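Local coordinates for protein ethyl acetate hydrolase (Pseudomonas veronii, PDB 5EFZ) that hydrolyses ethyl acetate and other short acetate esters to an alcohol and acetate, a step in the degradation of methyl ketones such as 2-butanone, at residues E20-F25 against S69-A74; E26-G31 against L46-H51; I62-W67 against I93-Q98; D126-Q131 against A154-E159; G140-A145 against P165-R170. All coordinates share one frame; numbering follows the deposited sequence.

Contact 1. Residues E20-F25 against S69-A74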
# COMPACT_ATOMS: atom_id res chain seq x y z
N GLU A 20 -30.07 -5.57 16.45
CA GLU A 20 -29.66 -4.69 17.54
C GLU A 20 -28.47 -3.83 17.12
O GLU A 20 -28.38 -2.65 17.47
CB GLU A 20 -29.30 -5.52 18.78
CG GLU A 20 -28.88 -4.71 20.02
CD GLU A 20 -30.01 -3.88 20.64
OE1 GLU A 20 -31.19 -4.07 20.29
OE2 GLU A 20 -29.71 -3.04 21.52
N ASN A 21 -27.57 -4.43 16.34
CA ASN A 21 -26.39 -3.71 15.88
C ASN A 21 -26.57 -2.97 14.56
O ASN A 21 -25.94 -1.94 14.36
CB ASN A 21 -25.21 -4.67 15.72
CG ASN A 21 -24.64 -5.11 17.04
OD1 ASN A 21 -24.83 -4.45 18.06
ND2 ASN A 21 -23.96 -6.26 17.03
N HIS A 22 -27.38 -3.50 13.65
CA HIS A 22 -27.40 -2.96 12.28
C HIS A 22 -28.76 -2.52 11.78
O HIS A 22 -28.88 -2.08 10.64
CB HIS A 22 -26.84 -3.98 11.30
CG HIS A 22 -25.47 -4.44 11.65
ND1 HIS A 22 -24.34 -3.73 11.31
CD2 HIS A 22 -25.04 -5.53 12.33
CE1 HIS A 22 -23.28 -4.37 11.76
NE2 HIS A 22 -23.67 -5.46 12.38
N GLY A 23 -29.77 -2.68 12.62
CA GLY A 23 -31.13 -2.43 12.20
C GLY A 23 -31.53 -1.00 12.47
O GLY A 23 -30.75 -0.20 12.99
N PRO A 24 -32.79 -0.67 12.14
CA PRO A 24 -33.76 -1.63 11.60
C PRO A 24 -33.54 -1.99 10.12
O PRO A 24 -33.07 -1.18 9.33
CB PRO A 24 -35.10 -0.91 11.81
CG PRO A 24 -34.75 0.51 11.82
CD PRO A 24 -33.44 0.59 12.55
N PHE A 25 -33.83 -3.24 9.79
CA PHE A 25 -33.84 -3.69 8.40
C PHE A 25 -34.88 -4.79 8.27
O PHE A 25 -35.23 -5.42 9.26
CB PHE A 25 -32.46 -4.17 7.92
CG PHE A 25 -31.92 -5.35 8.68
CD1 PHE A 25 -32.38 -6.65 8.42
CD2 PHE A 25 -30.93 -5.18 9.65
CE1 PHE A 25 -31.87 -7.73 9.11
CE2 PHE A 25 -30.42 -6.25 10.35
CZ PHE A 25 -30.89 -7.54 10.08
N SER A 69 -17.26 -5.55 3.93
CA SER A 69 -17.32 -5.65 5.40
C SER A 69 -18.43 -4.78 6.01
O SER A 69 -18.64 -4.79 7.21
CB SER A 69 -15.96 -5.32 6.07
OG SER A 69 -15.72 -3.91 6.11
N GLY A 70 -19.18 -4.10 5.16
CA GLY A 70 -20.14 -3.11 5.62
C GLY A 70 -21.57 -3.61 5.62
O GLY A 70 -21.91 -4.68 5.09
N THR A 71 -22.44 -2.82 6.26
CA THR A 71 -23.85 -3.11 6.27
C THR A 71 -24.62 -1.84 5.97
O THR A 71 -24.05 -0.75 5.83
CB THR A 71 -24.35 -3.67 7.63
OG1 THR A 71 -24.27 -2.62 8.61
CG2 THR A 71 -23.53 -4.92 8.09
N SER A 72 -25.93 -1.99 5.87
CA SER A 72 -26.79 -0.84 5.60
C SER A 72 -26.66 0.22 6.71
O SER A 72 -26.88 1.41 6.46
CB SER A 72 -28.26 -1.29 5.45
OG SER A 72 -28.61 -2.25 6.45
N LYS A 73 -26.33 -0.20 7.93
CA LYS A 73 -26.23 0.71 9.06
C LYS A 73 -25.21 1.81 8.78
O LYS A 73 -25.46 2.99 9.06
CB LYS A 73 -25.84 -0.01 10.35
CG LYS A 73 -26.14 0.82 11.59
CD LYS A 73 -27.62 1.15 11.53
CE LYS A 73 -28.11 1.95 12.72
NZ LYS A 73 -29.58 2.18 12.59
N ALA A 74 -24.07 1.41 8.23
CA ALA A 74 -23.02 2.37 7.89
C ALA A 74 -23.49 3.40 6.85
O ALA A 74 -23.18 4.57 7.00
CB ALA A 74 -21.77 1.67 7.37
O HOH W 1 -29.85 -1.08 8.36

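Contact 2. Residues E26-G31 against L46-H51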
# COMPACT_ATOMS: atom_id res chain seq x y z
N GLU A 26 -35.35 -5.05 7.06
CA GLU A 26 -36.31 -6.12 6.83
C GLU A 26 -35.64 -7.21 6.00
O GLU A 26 -34.85 -6.91 5.11
CB GLU A 26 -37.54 -5.60 6.10
CG GLU A 26 -38.83 -5.94 6.79
CD GLU A 26 -40.03 -5.45 6.01
OE1 GLU A 26 -39.88 -4.46 5.26
OE2 GLU A 26 -41.12 -6.08 6.14
N LEU A 27 -35.96 -8.47 6.28
CA LEU A 27 -35.43 -9.58 5.47
C LEU A 27 -36.44 -9.93 4.42
O LEU A 27 -37.56 -10.36 4.75
CB LEU A 27 -35.15 -10.84 6.30
CG LEU A 27 -33.83 -11.06 7.01
CD1 LEU A 27 -32.65 -10.56 6.19
CD2 LEU A 27 -33.89 -10.39 8.36
N ILE A 28 -36.08 -9.74 3.16
CA ILE A 28 -37.03 -10.04 2.09
C ILE A 28 -36.57 -11.24 1.28
O ILE A 28 -35.47 -11.25 0.73
CB ILE A 28 -37.21 -8.83 1.16
CG1 ILE A 28 -37.82 -7.68 1.97
CG2 ILE A 28 -38.12 -9.22 0.00
CD1 ILE A 28 -37.72 -6.34 1.31
N ASN A 29 -37.43 -12.25 1.20
CA ASN A 29 -37.13 -13.43 0.40
C ASN A 29 -37.45 -13.15 -1.05
O ASN A 29 -38.60 -13.02 -1.41
CB ASN A 29 -37.93 -14.65 0.89
CG ASN A 29 -37.47 -15.96 0.24
OD1 ASN A 29 -36.73 -15.97 -0.75
ND2 ASN A 29 -37.89 -17.07 0.82
N ILE A 30 -36.44 -13.07 -1.90
CA ILE A 30 -36.74 -12.85 -3.30
C ILE A 30 -36.85 -14.16 -4.11
O ILE A 30 -37.01 -14.13 -5.32
CB ILE A 30 -35.70 -11.95 -3.95
CG1 ILE A 30 -34.31 -12.55 -3.80
CG2 ILE A 30 -35.75 -10.53 -3.35
CD1 ILE A 30 -33.45 -12.22 -4.97
N GLY A 31 -36.75 -15.30 -3.44
CA GLY A 31 -36.92 -16.59 -4.10
C GLY A 31 -35.59 -17.14 -4.57
O GLY A 31 -34.53 -16.68 -4.14
N LEU A 46 -32.62 -10.95 1.19
CA LEU A 46 -31.91 -9.69 1.17
C LEU A 46 -32.34 -8.87 2.37
O LEU A 46 -33.55 -8.69 2.59
CB LEU A 46 -32.19 -8.92 -0.13
CG LEU A 46 -31.72 -9.56 -1.43
CD1 LEU A 46 -32.14 -8.64 -2.61
CD2 LEU A 46 -30.18 -9.79 -1.41
N ALA A 47 -31.36 -8.39 3.13
CA ALA A 47 -31.59 -7.45 4.22
C ALA A 47 -31.65 -6.03 3.66
O ALA A 47 -30.68 -5.55 3.05
CB ALA A 47 -30.49 -7.56 5.28
N VAL A 48 -32.79 -5.38 3.87
CA VAL A 48 -33.09 -4.11 3.22
C VAL A 48 -33.52 -3.07 4.25
O VAL A 48 -34.38 -3.33 5.10
CB VAL A 48 -34.25 -4.25 2.17
CG1 VAL A 48 -34.48 -2.91 1.43
CG2 VAL A 48 -33.97 -5.38 1.17
N ALA A 49 -32.97 -1.87 4.16
CA ALA A 49 -33.40 -0.78 5.03
C ALA A 49 -33.95 0.30 4.12
O ALA A 49 -33.33 0.62 3.12
CB ALA A 49 -32.21 -0.25 5.89
N VAL A 50 -35.14 0.80 4.42
CA VAL A 50 -35.76 1.82 3.60
C VAL A 50 -35.88 3.10 4.38
O VAL A 50 -36.38 3.09 5.50
CB VAL A 50 -37.16 1.37 3.13
CG1 VAL A 50 -37.83 2.45 2.25
CG2 VAL A 50 -37.05 -0.01 2.44
N HIS A 51 -35.43 4.21 3.79
CA HIS A 51 -35.56 5.51 4.44
C HIS A 51 -36.28 6.45 3.52
O HIS A 51 -35.75 6.78 2.47
CB HIS A 51 -34.19 6.07 4.79
CG HIS A 51 -33.37 5.15 5.63
ND1 HIS A 51 -33.60 4.99 6.98
CD2 HIS A 51 -32.36 4.30 5.31
CE1 HIS A 51 -32.75 4.09 7.46
NE2 HIS A 51 -31.98 3.67 6.47

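Contact 3. Residues I62-W67 against I93-Q98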
# COMPACT_ATOMS: atom_id res chain seq x y z
N ILE A 62 -33.87 5.86 -4.64
CA ILE A 62 -32.40 5.84 -4.74
C ILE A 62 -31.92 4.51 -4.15
O ILE A 62 -32.30 4.16 -3.04
CB ILE A 62 -31.75 7.01 -3.99
CG1 ILE A 62 -32.20 8.36 -4.57
CG2 ILE A 62 -30.16 6.87 -4.00
CD1 ILE A 62 -31.67 9.57 -3.82
N LEU A 63 -31.10 3.78 -4.90
CA LEU A 63 -30.61 2.48 -4.41
C LEU A 63 -29.19 2.68 -3.91
O LEU A 63 -28.39 3.28 -4.60
CB LEU A 63 -30.62 1.43 -5.50
CG LEU A 63 -29.96 0.08 -5.14
CD1 LEU A 63 -30.88 -0.68 -4.21
CD2 LEU A 63 -29.77 -0.71 -6.42
N VAL A 64 -28.91 2.17 -2.70
CA VAL A 64 -27.59 2.30 -2.10
C VAL A 64 -27.10 0.89 -1.75
O VAL A 64 -27.55 0.30 -0.76
CB VAL A 64 -27.65 3.16 -0.83
CG1 VAL A 64 -26.23 3.36 -0.27
CG2 VAL A 64 -28.27 4.56 -1.17
N PRO A 65 -26.20 0.32 -2.58
CA PRO A 65 -25.55 -0.96 -2.23
C PRO A 65 -24.53 -0.77 -1.13
O PRO A 65 -24.13 0.35 -0.86
CB PRO A 65 -24.84 -1.40 -3.53
CG PRO A 65 -25.44 -0.51 -4.63
CD PRO A 65 -25.76 0.80 -3.91
N THR A 66 -24.13 -1.85 -0.47
CA THR A 66 -23.18 -1.72 0.65
C THR A 66 -21.79 -2.19 0.21
O THR A 66 -21.64 -2.85 -0.85
CB THR A 66 -23.66 -2.55 1.89
OG1 THR A 66 -23.71 -3.92 1.52
CG2 THR A 66 -25.11 -2.12 2.33
N TRP A 67 -20.79 -1.84 1.00
CA TRP A 67 -19.41 -2.05 0.60
C TRP A 67 -18.80 -3.22 1.36
O TRP A 67 -19.47 -3.90 2.14
CB TRP A 67 -18.58 -0.78 0.81
CG TRP A 67 -18.66 -0.18 2.19
CD1 TRP A 67 -18.47 -0.82 3.40
CD2 TRP A 67 -18.89 1.21 2.50
NE1 TRP A 67 -18.60 0.09 4.44
CE2 TRP A 67 -18.86 1.33 3.92
CE3 TRP A 67 -19.13 2.35 1.73
CZ2 TRP A 67 -19.06 2.56 4.57
CZ3 TRP A 67 -19.34 3.57 2.37
CH2 TRP A 67 -19.30 3.67 3.77
N ILE A 93 -34.97 6.06 -0.09
CA ILE A 93 -33.60 5.56 -0.16
C ILE A 93 -33.56 4.13 0.34
O ILE A 93 -33.89 3.83 1.50
CB ILE A 93 -32.66 6.47 0.66
CG1 ILE A 93 -32.80 7.93 0.16
CG2 ILE A 93 -31.24 6.00 0.53
CD1 ILE A 93 -32.59 8.95 1.23
N ILE A 94 -33.18 3.23 -0.56
CA ILE A 94 -33.32 1.80 -0.31
C ILE A 94 -31.93 1.24 -0.24
O ILE A 94 -31.24 1.22 -1.25
CB ILE A 94 -34.14 1.13 -1.43
CG1 ILE A 94 -35.52 1.81 -1.53
CG2 ILE A 94 -34.23 -0.40 -1.20
CD1 ILE A 94 -36.39 1.31 -2.68
N VAL A 95 -31.53 0.79 0.95
CA VAL A 95 -30.16 0.34 1.17
C VAL A 95 -30.17 -1.19 1.25
O VAL A 95 -30.82 -1.77 2.12
CB VAL A 95 -29.58 0.92 2.46
CG1 VAL A 95 -28.07 0.57 2.54
CG2 VAL A 95 -29.83 2.46 2.49
N VAL A 96 -29.47 -1.84 0.32
CA VAL A 96 -29.57 -3.29 0.20
C VAL A 96 -28.23 -3.91 0.54
O VAL A 96 -27.21 -3.62 -0.08
CB VAL A 96 -30.01 -3.70 -1.21
CG1 VAL A 96 -30.15 -5.26 -1.31
CG2 VAL A 96 -31.34 -2.96 -1.60
N ASN A 97 -28.26 -4.79 1.54
CA ASN A 97 -27.05 -5.48 1.99
C ASN A 97 -26.56 -6.54 1.01
O ASN A 97 -27.34 -7.36 0.51
CB ASN A 97 -27.31 -6.11 3.36
CG ASN A 97 -27.43 -5.06 4.46
OD1 ASN A 97 -26.42 -4.65 5.04
ND2 ASN A 97 -28.67 -4.65 4.79
N GLN A 98 -25.26 -6.52 0.74
CA GLN A 98 -24.63 -7.52 -0.11
C GLN A 98 -24.95 -8.92 0.32
O GLN A 98 -24.92 -9.23 1.52
CB GLN A 98 -23.11 -7.37 -0.06
CG GLN A 98 -22.53 -6.37 -1.04
CD GLN A 98 -20.99 -6.54 -1.04
OE1 GLN A 98 -20.48 -7.66 -1.11
NE2 GLN A 98 -20.28 -5.43 -0.89
O HOH W 2 -25.03 -4.31 -1.57

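Contact 4. Residues D126-Q131 against A154-E159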
# COMPACT_ATOMS: atom_id res chain seq x y z
N ASP A 126 -24.52 -11.09 -9.44
CA ASP A 126 -25.56 -11.78 -8.68
C ASP A 126 -26.27 -10.81 -7.74
O ASP A 126 -27.49 -10.84 -7.66
CB ASP A 126 -24.96 -12.96 -7.88
CG ASP A 126 -24.32 -14.02 -8.79
OD1 ASP A 126 -24.94 -14.40 -9.81
OD2 ASP A 126 -23.19 -14.48 -8.47
N ASP A 127 -25.53 -9.96 -7.02
CA ASP A 127 -26.16 -8.90 -6.22
C ASP A 127 -27.10 -8.01 -7.04
O ASP A 127 -28.23 -7.70 -6.62
CB ASP A 127 -25.10 -8.02 -5.57
CG ASP A 127 -24.46 -8.68 -4.35
OD1 ASP A 127 -25.17 -8.87 -3.34
OD2 ASP A 127 -23.25 -8.99 -4.39
N VAL A 128 -26.63 -7.58 -8.20
CA VAL A 128 -27.43 -6.64 -9.00
C VAL A 128 -28.69 -7.31 -9.53
O VAL A 128 -29.78 -6.72 -9.53
CB VAL A 128 -26.57 -6.04 -10.12
CG1 VAL A 128 -27.41 -5.17 -11.12
CG2 VAL A 128 -25.47 -5.15 -9.45
N SER A 129 -28.56 -8.57 -9.94
CA SER A 129 -29.75 -9.30 -10.39
C SER A 129 -30.76 -9.48 -9.24
O SER A 129 -31.97 -9.27 -9.43
CB SER A 129 -29.35 -10.66 -10.97
OG SER A 129 -30.51 -11.41 -11.33
N ALA A 130 -30.26 -9.85 -8.06
CA ALA A 130 -31.12 -9.96 -6.88
C ALA A 130 -31.78 -8.63 -6.52
O ALA A 130 -32.98 -8.59 -6.21
CB ALA A 130 -30.31 -10.50 -5.67
N GLN A 131 -31.01 -7.55 -6.53
CA GLN A 131 -31.56 -6.21 -6.27
C GLN A 131 -32.63 -5.81 -7.28
O GLN A 131 -33.66 -5.18 -6.94
CB GLN A 131 -30.44 -5.17 -6.27
CG GLN A 131 -29.51 -5.29 -5.03
CD GLN A 131 -28.15 -4.66 -5.25
OE1 GLN A 131 -27.95 -3.91 -6.20
NE2 GLN A 131 -27.18 -5.01 -4.38
N ALA A 154 -19.66 0.92 -5.40
CA ALA A 154 -19.42 1.49 -6.73
C ALA A 154 -19.35 0.39 -7.79
O ALA A 154 -19.83 0.55 -8.93
CB ALA A 154 -18.10 2.32 -6.73
N GLN A 155 -18.72 -0.73 -7.45
CA GLN A 155 -18.74 -1.86 -8.38
C GLN A 155 -20.15 -2.27 -8.74
O GLN A 155 -20.45 -2.50 -9.92
CB GLN A 155 -18.02 -3.06 -7.77
CG GLN A 155 -16.50 -2.86 -7.60
CD GLN A 155 -15.86 -4.14 -7.05
OE1 GLN A 155 -16.33 -4.68 -6.04
NE2 GLN A 155 -14.83 -4.64 -7.74
N GLN A 156 -21.03 -2.38 -7.74
CA GLN A 156 -22.44 -2.69 -8.01
C GLN A 156 -23.14 -1.58 -8.80
O GLN A 156 -24.03 -1.84 -9.61
CB GLN A 156 -23.19 -2.95 -6.71
CG GLN A 156 -22.73 -4.26 -6.00
CD GLN A 156 -23.17 -4.31 -4.56
OE1 GLN A 156 -24.30 -4.72 -4.26
NE2 GLN A 156 -22.30 -3.86 -3.65
N THR A 157 -22.77 -0.33 -8.53
CA THR A 157 -23.32 0.80 -9.27
C THR A 157 -23.02 0.72 -10.77
O THR A 157 -23.92 0.89 -11.60
CB THR A 157 -22.79 2.14 -8.67
OG1 THR A 157 -23.30 2.28 -7.33
CG2 THR A 157 -23.24 3.38 -9.52
N TYR A 158 -21.76 0.46 -11.13
CA TYR A 158 -21.39 0.27 -12.53
C TYR A 158 -22.13 -0.90 -13.15
O TYR A 158 -22.65 -0.83 -14.27
CB TYR A 158 -19.88 0.05 -12.66
CG TYR A 158 -19.09 1.33 -12.58
CD1 TYR A 158 -19.32 2.39 -13.48
CD2 TYR A 158 -18.08 1.50 -11.63
CE1 TYR A 158 -18.54 3.58 -13.42
CE2 TYR A 158 -17.31 2.68 -11.57
CZ TYR A 158 -17.55 3.70 -12.47
OH TYR A 158 -16.79 4.86 -12.38
N GLU A 159 -22.17 -2.01 -12.42
CA GLU A 159 -22.86 -3.17 -12.95
C GLU A 159 -24.35 -2.88 -13.21
O GLU A 159 -24.91 -3.28 -14.24
CB GLU A 159 -22.69 -4.36 -12.00
CG GLU A 159 -23.50 -5.62 -12.41
CD GLU A 159 -22.97 -6.37 -13.65
OE1 GLU A 159 -21.80 -6.17 -14.09
OE2 GLU A 159 -23.75 -7.18 -14.20

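Contact 5. Residues G140-A145 against P165-R170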
# COMPACT_ATOMS: atom_id res chain seq x y z
N GLY A 140 -42.29 -2.82 -6.70
CA GLY A 140 -43.04 -2.32 -7.85
C GLY A 140 -42.34 -1.13 -8.50
O GLY A 140 -42.94 -0.34 -9.24
N ILE A 141 -41.05 -1.02 -8.23
CA ILE A 141 -40.24 0.09 -8.77
C ILE A 141 -39.71 -0.30 -10.16
O ILE A 141 -39.18 -1.41 -10.34
CB ILE A 141 -39.10 0.43 -7.80
CG1 ILE A 141 -39.67 1.05 -6.53
CG2 ILE A 141 -38.05 1.36 -8.45
CD1 ILE A 141 -38.63 1.10 -5.38
N GLU A 142 -39.83 0.60 -11.13
CA GLU A 142 -39.45 0.27 -12.50
C GLU A 142 -38.31 1.14 -13.06
O GLU A 142 -37.93 0.97 -14.21
CB GLU A 142 -40.68 0.37 -13.41
CG GLU A 142 -41.85 -0.53 -13.01
CD GLU A 142 -41.54 -2.02 -13.19
OE1 GLU A 142 -40.49 -2.38 -13.79
OE2 GLU A 142 -42.37 -2.85 -12.76
N SER A 143 -37.78 2.05 -12.26
CA SER A 143 -36.58 2.79 -12.59
C SER A 143 -36.03 3.41 -11.31
O SER A 143 -36.74 3.49 -10.31
CB SER A 143 -36.83 3.89 -13.67
OG SER A 143 -37.65 4.93 -13.16
N LEU A 144 -34.76 3.82 -11.34
CA LEU A 144 -34.09 4.46 -10.19
C LEU A 144 -33.65 5.91 -10.49
O LEU A 144 -33.00 6.16 -11.52
CB LEU A 144 -32.87 3.64 -9.77
CG LEU A 144 -33.26 2.26 -9.21
CD1 LEU A 144 -32.07 1.28 -9.23
CD2 LEU A 144 -33.83 2.43 -7.80
N ALA A 145 -34.01 6.84 -9.60
CA ALA A 145 -33.53 8.22 -9.72
C ALA A 145 -32.01 8.29 -9.62
O ALA A 145 -31.41 9.16 -10.23
CB ALA A 145 -34.16 9.13 -8.65
N PRO A 165 -29.49 -0.55 -18.51
CA PRO A 165 -29.14 0.86 -18.73
C PRO A 165 -30.30 1.85 -18.69
O PRO A 165 -30.10 2.96 -18.22
CB PRO A 165 -28.48 0.85 -20.12
CG PRO A 165 -28.76 -0.48 -20.70
CD PRO A 165 -29.07 -1.43 -19.61
N ASP A 166 -31.48 1.46 -19.15
CA ASP A 166 -32.64 2.35 -19.02
C ASP A 166 -33.19 2.51 -17.59
O ASP A 166 -33.81 3.51 -17.23
CB ASP A 166 -33.77 1.84 -19.92
CG ASP A 166 -33.52 2.13 -21.40
OD1 ASP A 166 -33.16 3.28 -21.74
OD2 ASP A 166 -33.65 1.20 -22.21
N PHE A 167 -32.95 1.50 -16.77
CA PHE A 167 -33.48 1.47 -15.42
C PHE A 167 -32.79 2.54 -14.54
O PHE A 167 -33.40 3.09 -13.62
CB PHE A 167 -33.26 0.06 -14.84
CG PHE A 167 -34.21 -0.33 -13.72
CD1 PHE A 167 -33.94 0.03 -12.40
CD2 PHE A 167 -35.32 -1.11 -13.99
CE1 PHE A 167 -34.81 -0.39 -11.35
CE2 PHE A 167 -36.19 -1.52 -12.97
CZ PHE A 167 -35.93 -1.16 -11.64
N VAL A 168 -31.51 2.80 -14.82
CA VAL A 168 -30.70 3.65 -13.96
C VAL A 168 -30.64 5.05 -14.57
O VAL A 168 -30.02 5.25 -15.62
CB VAL A 168 -29.27 3.05 -13.77
CG1 VAL A 168 -28.40 3.91 -12.85
CG2 VAL A 168 -29.37 1.58 -13.25
N LYS A 169 -31.32 6.01 -13.95
CA LYS A 169 -31.36 7.36 -14.54
C LYS A 169 -30.08 8.15 -14.25
O LYS A 169 -29.69 9.01 -15.06
CB LYS A 169 -32.59 8.15 -14.04
CG LYS A 169 -33.94 7.46 -14.35
CD LYS A 169 -34.02 7.10 -15.84
CE LYS A 169 -35.36 6.48 -16.19
NZ LYS A 169 -35.48 6.08 -17.63
N ARG A 170 -29.47 7.88 -13.10
CA ARG A 170 -28.25 8.58 -12.65
C ARG A 170 -27.43 7.60 -11.88
O ARG A 170 -27.99 6.76 -11.20
CB ARG A 170 -28.59 9.77 -11.74
CG ARG A 170 -29.49 10.82 -12.38
CD ARG A 170 -29.88 11.86 -11.34
NE ARG A 170 -30.85 12.81 -11.90
CZ ARG A 170 -32.16 12.59 -11.97
NH1 ARG A 170 -32.68 11.44 -11.52
NH2 ARG A 170 -32.96 13.51 -12.51

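Contact 1. Residues E20-F25 against S69-A74
The N-cap of helix 72-79, the helix that connects parallel strands 61-65 and 92-96 in this alpha/beta-hydrolase fold, is where H22 of the short N-terminal helix 19-22 meets T71. T71 OG1 accepts from K73 N at 3.2 Å, the capping bond, and the same oxygen is hydrogen-bonded to H22 ND1 at 2.9 Å. A T71 chi1 of 68° seats OG1 between the backbone N and the carbonyl carbon, while CG2, anti to that carbon, reaches over a face of the imidazole. This CH-pi contact puts T71 CG2 3.9 Å from the centroid of the H22 ring and 29° off its normal. The ring is therefore gripped at ND1 and covered from one side, and Y16 adds an edge-to-face contact.

K73 works on the backbone instead. Its chain bends at chi2 and then runs straight past the end of helix 19-22, with CD 3.6 Å from H22 O. K73 NZ donates to G23 O at 2.7 Å, gripping the first residue that leaves the helix, just before the cis peptide to P24; the C=O...NZ angle is 142°. The same ammonium forms a salt bridge with E76, three residues on in its own helix. A water also joins the segments, donating to H22 O at 2.7 Å and lying 2.6 Å from S72 OG.

Contact 2. Residues E26-G31 against L46-H51
The outermost antiparallel pairing of the main sheet brings E26, L27 and I28 of edge strand 26-29 against V48, A47 and L46 of strand 45-51. Two hydrogen-bonded pairs frame one non-hydrogen-bonded pair. E26 N donates to V48 O at 2.8 Å and V48 N returns the bond to E26 O; I28 and L46 repeat the exchange, with I28 N 2.8 Å from L46 O and L46 N 2.9 Å from I28 O. The bonds are nearly straight, 177° at I28 N, with that of V48 N the most bent. Between them the CA atoms of L27 and A47 come nearest, as expected of a non-hydrogen-bonded pair, and A47 CA makes a CA-H...O contact with E26 O at 3.4 Å. The short strand axes nevertheless make an angle of 132°, evidence of strong local twist.

Side chains sort by face. On the face of I28 and V48, I28 CD1 touches V48 CG2 at 3.9 Å: with chi1 at -63° and CG1 beside its own backbone N, the ethyl arm extends obliquely over the neighbouring valine. Further along, I30 CG2 meets L46 CD1 at 4.1 Å, and helix 124-139 covers this side through A130, L134 and Y138. The other face carries L27, whose CD1 rests on A47 CB at 3.8 Å. N29 OD1 accepts from G31 N, an Asx turn just past the pairing. On its other side strand 45-51 pairs antiparallel with strand 92-96, so this pairing forms the antiparallel margin of an otherwise largely parallel alpha/beta-hydrolase sheet.

Contact 3. Residues I62-W67 against I93-Q98
Strands 61-65 and 92-96 are parallel partners in a beta-alpha-beta unit whose helix is 72-79, and I62 to V64 pair in register with I93 to V95. The axes lie 4.7 Å apart at closest approach and 23° from parallel. Three backbone bonds alternate between the strands: I94 N to I62 O at 2.8 Å, V64 N to I94 O at 2.9 Å, and V96 N to V64 O at 3.1 Å, the last more bent than the others.

Apolar contacts fall on both faces. L63 CD1 presses on V96 CG2 at 3.5 Å, tighter than usual for two carbons, on the face covered by helices 124-139 and 152-163. On the other face V64 and I93 run alongside each other, their CG2 methyls in touch, with M75 of helix 72-79 over the valine.

Polar bonds take over beyond the strands. A water accepts from T66 N and donates to V96 O, bridging the two backbones where the direct pairing stops. T66 OG1, set between its backbone N and carbonyl carbon (chi1 62°), accepts from Q98 N at 3.1 Å. W67 follows, its side chain about 5 Å from that of S151, the probable nucleophile, between nearest atoms. The extended side chain of Q98 returns across the gap, its OE1 taken by K272, and NE2 donates almost straight (176°) to T66 O at 2.9 Å, approaching from above the carbonyl plane.

Contact 4. Residues D126-Q131 against A154-E159
Q131 and Q156 make the polar link between helices 124-139 and 152-163: Q131 NE2 donates to Q156 OE1 at 2.9 Å, with an N-H...O angle of 153°. The acceptor lies in the amide plane of Q131, yet the two amide planes are turned 41° apart, the side chains crossing at about a right angle. D127 CB also touches this oxygen, at 3.6 Å. Beside the amides, V128 CG2 wedges between Q156 O and E159 CG, 3.6 Å from each; E159 CG is anti to its backbone N and the chain bends at chi2, so its methylenes rather than its carboxylate meet the valine.

A second shell fixes these groups. Q131 OE1 accepts from W160 NE1 and Q156 NE2 donates to M152 O, which determines how both amides are flipped. D127 forms a salt bridge with K272, and the carboxylate of E159 turns to H281 and R163.

The short axes approach to 9.6 Å and cross at -65°, a steep packing on one face of the sheet. Helix 152-163 follows S151, the probable nucleophile, on the turn after strand 146-150, consistent with the nucleophile elbow of alpha/beta hydrolases.

Contact 5. Residues G140-A145 against P165-R170
L144 and F167 meet where two loops lead into neighbouring parallel strands, 146-150 and 170-174, of the alpha/beta-hydrolase sheet; helix 152-163 connects the two. Backbone bonds already set the parallel course. L144 N donates to F167 O at 2.8 Å and L144 O accepts from K169 N at 3.0 Å, both nearly along the C=O axis, so L144 has its amide and carbonyl satisfied by residues flanking V168. The sheet pairing continues through the backbones of R170 and V147, while A145 bonds back to A61.

The F167 ring reaches across to the other loop because CG is anti to its backbone N (chi1 -156°). S143 CA sits over the ring centre, 3.9 Å from the centroid in a CH-pi contact, and E142 O lies above the same face, 3.3 Å from F167 CE2. L144 CG approaches the edge, 3.7 Å from F167 CE1. H132, edge-to-face, and W160 also pack on the ring.

The charged ends are also satisfied. K169 NZ turns back to D166 O in its own loop, and the D166 carboxylate pairs with K294. The extended R170 side chain gives NH2 to S358 O, while its NH1 reaches A145 O at 2.9 Å: the acceptor lies in the guanidinium plane, and the donor meets a carbonyl lone pair at a C=O...NH1 angle of 124°.

In the fold
Contacts 2 and 3 share the main sheet: their centres are about 10 Å apart, and strand 45-51 borders strand 92-96. Contact 1 lies against both, the start of helix 72-79 meeting N97, and crosses contact 3 along the chain because this helix lies between strands 61-65 and 92-96. Contact 4 packs helices on the sheet face occupied by L63, touching contact 3 through Q156 and contact 2 through A130. Contact 5, about 25 Å from contact 1 between centres, touches contact 3 through I141 and L144; its loops alternate in sequence with the helices of contact 4, each loop following one helix. Only contacts 3 and 4 come near the probable nucleophile S151, through W67 and Q156.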